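Local coordinates for 3,4-dihydroxy-2-butanone 4-phosphate synthase (Candida albicans, PDB 1TKS), which catalyses the conversion of D-ribulose 5-phosphate to formate and 3,4-dihydroxy-2-butanone 4-phosphate in riboflavin biosynthesis, at residues L12-D25 with H145-L158. Sequence-based numbering, arbitrary orientation.
Sequences LEAYKNGEFLIVMD and HTEAAVQLSTLAGL
Tyr15 lays its ring across the last turns of helix 145-155, where packing is tight. Leu152 CB sits over one face of the ring, 3.8 Å from its centroid, in a CH-pi contact. With CG anti to the backbone N (chi1 -169°), the phenol slants over the helix and Tyr15 OH donates to Ser153 OG at 2.9 Å, in the plane of the ring; Ser153 OG also bonds to Ala161 O, so the buried hydroxyls are linked in a chain. The Leu152 methyls part: CD1 leans on the ring at Tyr15 CE2, while CD2 meets Leu12 CD2 at 3.8 Å, with Leu21 just beyond. Helix 12-16 crosses helix 145-155 nearly at a right angle (-87°), the latter lying against the face of the mixed sheet that carries strand 21-24, and ending in a Schellman motif at Gly157. Here the contact opens to solvent: Lys16 bends over Ala156 O, and a water links its NZ to Leu155 O, besides a salt bridge to Glu13. At the other end His145, which probably binds magnesium and substrate, gives NE2 to Asp25 OD1 (2.8 Å), 46° out of the carboxylate plane, while ND1 bonds to Asp34, a probable substrate ligand.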
# COMPACT_ATOMS: atom_id res chain seq x y z
N LEU B 12 20.22 -12.84 12.54
CA LEU B 12 19.13 -13.75 12.89
C LEU B 12 18.68 -13.55 14.33
O LEU B 12 17.49 -13.62 14.63
CB LEU B 12 19.55 -15.20 12.68
CG LEU B 12 19.72 -15.65 11.22
CD1 LEU B 12 20.22 -17.09 11.20
CD2 LEU B 12 18.39 -15.54 10.48
N GLU B 13 19.62 -13.29 15.23
CA GLU B 13 19.27 -13.08 16.62
C GLU B 13 18.43 -11.81 16.75
O GLU B 13 17.48 -11.77 17.52
CB GLU B 13 20.52 -12.99 17.49
CG GLU B 13 21.18 -14.34 17.71
CD GLU B 13 20.27 -15.31 18.43
OE1 GLU B 13 20.38 -16.53 18.17
OE2 GLU B 13 19.44 -14.86 19.25
N ALA B 14 18.79 -10.77 16.00
CA ALA B 14 18.04 -9.52 16.04
C ALA B 14 16.63 -9.79 15.51
O ALA B 14 15.64 -9.31 16.07
CB ALA B 14 18.73 -8.46 15.19
N TYR B 15 16.55 -10.55 14.43
CA TYR B 15 15.29 -10.90 13.80
C TYR B 15 14.44 -11.73 14.76
O TYR B 15 13.23 -11.54 14.87
CB TYR B 15 15.58 -11.66 12.50
CG TYR B 15 14.40 -11.88 11.58
CD1 TYR B 15 13.56 -12.97 11.75
CD2 TYR B 15 14.16 -11.02 10.51
CE1 TYR B 15 12.50 -13.20 10.86
CE2 TYR B 15 13.11 -11.23 9.62
CZ TYR B 15 12.29 -12.33 9.81
OH TYR B 15 11.26 -12.56 8.92
N LYS B 16 15.09 -12.65 15.48
CA LYS B 16 14.37 -13.48 16.44
C LYS B 16 13.80 -12.62 17.57
O LYS B 16 12.74 -12.94 18.13
CB LYS B 16 15.32 -14.53 17.02
CG LYS B 16 14.67 -15.56 17.92
CD LYS B 16 15.72 -16.51 18.49
CE LYS B 16 16.44 -17.26 17.37
NZ LYS B 16 17.61 -18.03 17.89
N ASN B 17 14.50 -11.53 17.90
CA ASN B 17 14.08 -10.64 18.97
C ASN B 17 13.09 -9.57 18.50
O ASN B 17 12.86 -8.58 19.19
CB ASN B 17 15.31 -9.97 19.60
CG ASN B 17 15.17 -9.77 21.11
OD1 ASN B 17 16.10 -9.33 21.78
ND2 ASN B 17 14.00 -10.11 21.65
N GLY B 18 12.53 -9.77 17.31
CA GLY B 18 11.55 -8.84 16.78
C GLY B 18 12.05 -7.57 16.11
O GLY B 18 11.28 -6.62 15.94
N GLU B 19 13.32 -7.53 15.74
CA GLU B 19 13.85 -6.35 15.08
C GLU B 19 13.68 -6.47 13.58
O GLU B 19 13.49 -7.56 13.04
CB GLU B 19 15.34 -6.18 15.37
CG GLU B 19 15.72 -6.16 16.83
CD GLU B 19 17.19 -5.84 17.03
OE1 GLU B 19 17.75 -6.28 18.05
OE2 GLU B 19 17.77 -5.14 16.17
N PHE B 20 13.76 -5.32 12.93
CA PHE B 20 13.68 -5.24 11.48
C PHE B 20 15.09 -5.49 10.98
O PHE B 20 16.07 -5.36 11.72
CB PHE B 20 13.28 -3.84 11.04
CG PHE B 20 11.81 -3.59 11.00
CD1 PHE B 20 11.21 -2.75 11.93
CD2 PHE B 20 11.03 -4.16 10.01
CE1 PHE B 20 9.84 -2.48 11.86
CE2 PHE B 20 9.66 -3.90 9.94
CZ PHE B 20 9.07 -3.05 10.86
N LEU B 21 15.18 -5.85 9.71
CA LEU B 21 16.46 -6.02 9.04
C LEU B 21 16.27 -5.33 7.70
O LEU B 21 15.20 -5.40 7.10
CB LEU B 21 16.79 -7.50 8.81
CG LEU B 21 17.29 -8.30 10.01
CD1 LEU B 21 17.52 -9.75 9.60
CD2 LEU B 21 18.58 -7.69 10.54
N ILE B 22 17.29 -4.61 7.25
CA ILE B 22 17.25 -3.96 5.96
C ILE B 22 17.88 -5.01 5.06
O ILE B 22 18.97 -5.50 5.34
CB ILE B 22 18.09 -2.67 5.93
CG1 ILE B 22 17.46 -1.64 6.86
CG2 ILE B 22 18.17 -2.12 4.51
CD1 ILE B 22 18.35 -0.43 7.16
N VAL B 23 17.17 -5.38 4.00
CA VAL B 23 17.65 -6.42 3.10
C VAL B 23 17.87 -5.94 1.67
O VAL B 23 16.96 -5.39 1.06
CB VAL B 23 16.66 -7.61 3.11
CG1 VAL B 23 17.13 -8.70 2.18
CG2 VAL B 23 16.51 -8.15 4.53
N MET B 24 19.08 -6.15 1.15
CA MET B 24 19.44 -5.78 -0.23
C MET B 24 19.64 -7.10 -0.97
O MET B 24 19.78 -8.15 -0.34
CB MET B 24 20.77 -5.02 -0.28
CG MET B 24 21.08 -4.13 0.88
SD MET B 24 19.85 -2.81 1.08
CE MET B 24 20.37 -1.67 -0.13
N ASP B 25 19.64 -7.06 -2.30
CA ASP B 25 19.86 -8.26 -3.09
C ASP B 25 21.29 -8.77 -2.90
O ASP B 25 21.51 -9.96 -2.68
CB ASP B 25 19.64 -7.99 -4.58
CG ASP B 25 18.18 -7.91 -4.95
OD1 ASP B 25 17.37 -8.61 -4.31
OD2 ASP B 25 17.85 -7.16 -5.89
N HIS B 145 12.76 -11.39 -2.50
CA HIS B 145 12.66 -10.90 -1.13
C HIS B 145 11.56 -11.66 -0.39
O HIS B 145 11.57 -11.73 0.83
CB HIS B 145 12.39 -9.39 -1.11
CG HIS B 145 13.52 -8.57 -1.65
ND1 HIS B 145 13.61 -7.21 -1.47
CD2 HIS B 145 14.62 -8.93 -2.36
CE1 HIS B 145 14.71 -6.76 -2.04
NE2 HIS B 145 15.34 -7.78 -2.59
N THR B 146 10.63 -12.23 -1.15
CA THR B 146 9.55 -13.01 -0.55
C THR B 146 10.18 -14.24 0.07
O THR B 146 9.93 -14.56 1.24
CB THR B 146 8.52 -13.45 -1.61
OG1 THR B 146 7.88 -12.29 -2.15
CG2 THR B 146 7.47 -14.36 -1.00
N GLU B 147 10.99 -14.94 -0.71
CA GLU B 147 11.67 -16.13 -0.22
C GLU B 147 12.61 -15.76 0.93
O GLU B 147 12.74 -16.51 1.89
CB GLU B 147 12.47 -16.80 -1.33
CG GLU B 147 11.65 -17.59 -2.36
CD GLU B 147 10.75 -16.70 -3.21
OE1 GLU B 147 11.20 -15.60 -3.59
OE2 GLU B 147 9.62 -17.12 -3.51
N ALA B 148 13.25 -14.60 0.83
CA ALA B 148 14.17 -14.17 1.87
C ALA B 148 13.46 -14.02 3.21
O ALA B 148 13.96 -14.47 4.25
CB ALA B 148 14.84 -12.87 1.48
N ALA B 149 12.28 -13.39 3.20
CA ALA B 149 11.51 -13.19 4.43
C ALA B 149 11.16 -14.52 5.09
O ALA B 149 11.37 -14.70 6.29
CB ALA B 149 10.23 -12.40 4.13
N VAL B 150 10.62 -15.46 4.32
CA VAL B 150 10.27 -16.76 4.88
C VAL B 150 11.52 -17.52 5.32
O VAL B 150 11.50 -18.26 6.29
CB VAL B 150 9.45 -17.59 3.87
CG1 VAL B 150 9.09 -18.96 4.46
CG2 VAL B 150 8.17 -16.83 3.50
N GLN B 151 12.63 -17.32 4.60
CA GLN B 151 13.89 -17.98 4.94
C GLN B 151 14.40 -17.46 6.29
O GLN B 151 14.87 -18.23 7.12
CB GLN B 151 14.94 -17.71 3.86
CG GLN B 151 16.19 -18.58 3.97
CD GLN B 151 16.06 -19.87 3.19
OE1 GLN B 151 15.89 -20.95 3.76
NE2 GLN B 151 16.14 -19.76 1.87
N LEU B 152 14.34 -16.14 6.48
CA LEU B 152 14.79 -15.54 7.73
C LEU B 152 13.98 -16.07 8.90
O LEU B 152 14.54 -16.48 9.92
CB LEU B 152 14.69 -14.01 7.66
CG LEU B 152 15.79 -13.35 6.84
CD1 LEU B 152 15.42 -11.91 6.52
CD2 LEU B 152 17.11 -13.40 7.61
N SER B 153 12.66 -16.08 8.75
CA SER B 153 11.80 -16.58 9.81
C SER B 153 12.13 -18.03 10.15
O SER B 153 12.22 -18.40 11.32
CB SER B 153 10.33 -16.43 9.41
OG SER B 153 9.95 -15.06 9.40
N THR B 154 12.31 -18.85 9.12
CA THR B 154 12.64 -20.26 9.32
C THR B 154 13.96 -20.41 10.08
O THR B 154 14.05 -21.16 11.05
CB THR B 154 12.73 -21.01 7.98
OG1 THR B 154 11.47 -20.94 7.31
CG2 THR B 154 13.10 -22.47 8.20
N LEU B 155 14.98 -19.70 9.63
CA LEU B 155 16.29 -19.77 10.28
C LEU B 155 16.22 -19.31 11.73
O LEU B 155 16.96 -19.79 12.58
CB LEU B 155 17.29 -18.91 9.52
CG LEU B 155 17.61 -19.37 8.09
CD1 LEU B 155 18.33 -18.26 7.34
CD2 LEU B 155 18.46 -20.65 8.14
N ALA B 156 15.31 -18.37 12.00
CA ALA B 156 15.14 -17.83 13.34
C ALA B 156 14.29 -18.73 14.24
O ALA B 156 14.08 -18.43 15.41
CB ALA B 156 14.51 -16.44 13.25
N GLY B 157 13.82 -19.85 13.68
CA GLY B 157 13.00 -20.78 14.44
C GLY B 157 11.56 -20.34 14.62
O GLY B 157 10.84 -20.88 15.45
N LEU B 158 11.15 -19.35 13.83
CA LEU B 158 9.80 -18.80 13.90
C LEU B 158 8.87 -19.37 12.82
O LEU B 158 9.29 -20.17 11.98
CB LEU B 158 9.89 -17.27 13.77
CG LEU B 158 10.75 -16.54 14.81
CD1 LEU B 158 11.01 -15.10 14.38
CD2 LEU B 158 10.05 -16.58 16.16
O HOH W 1 17.68 -19.58 15.20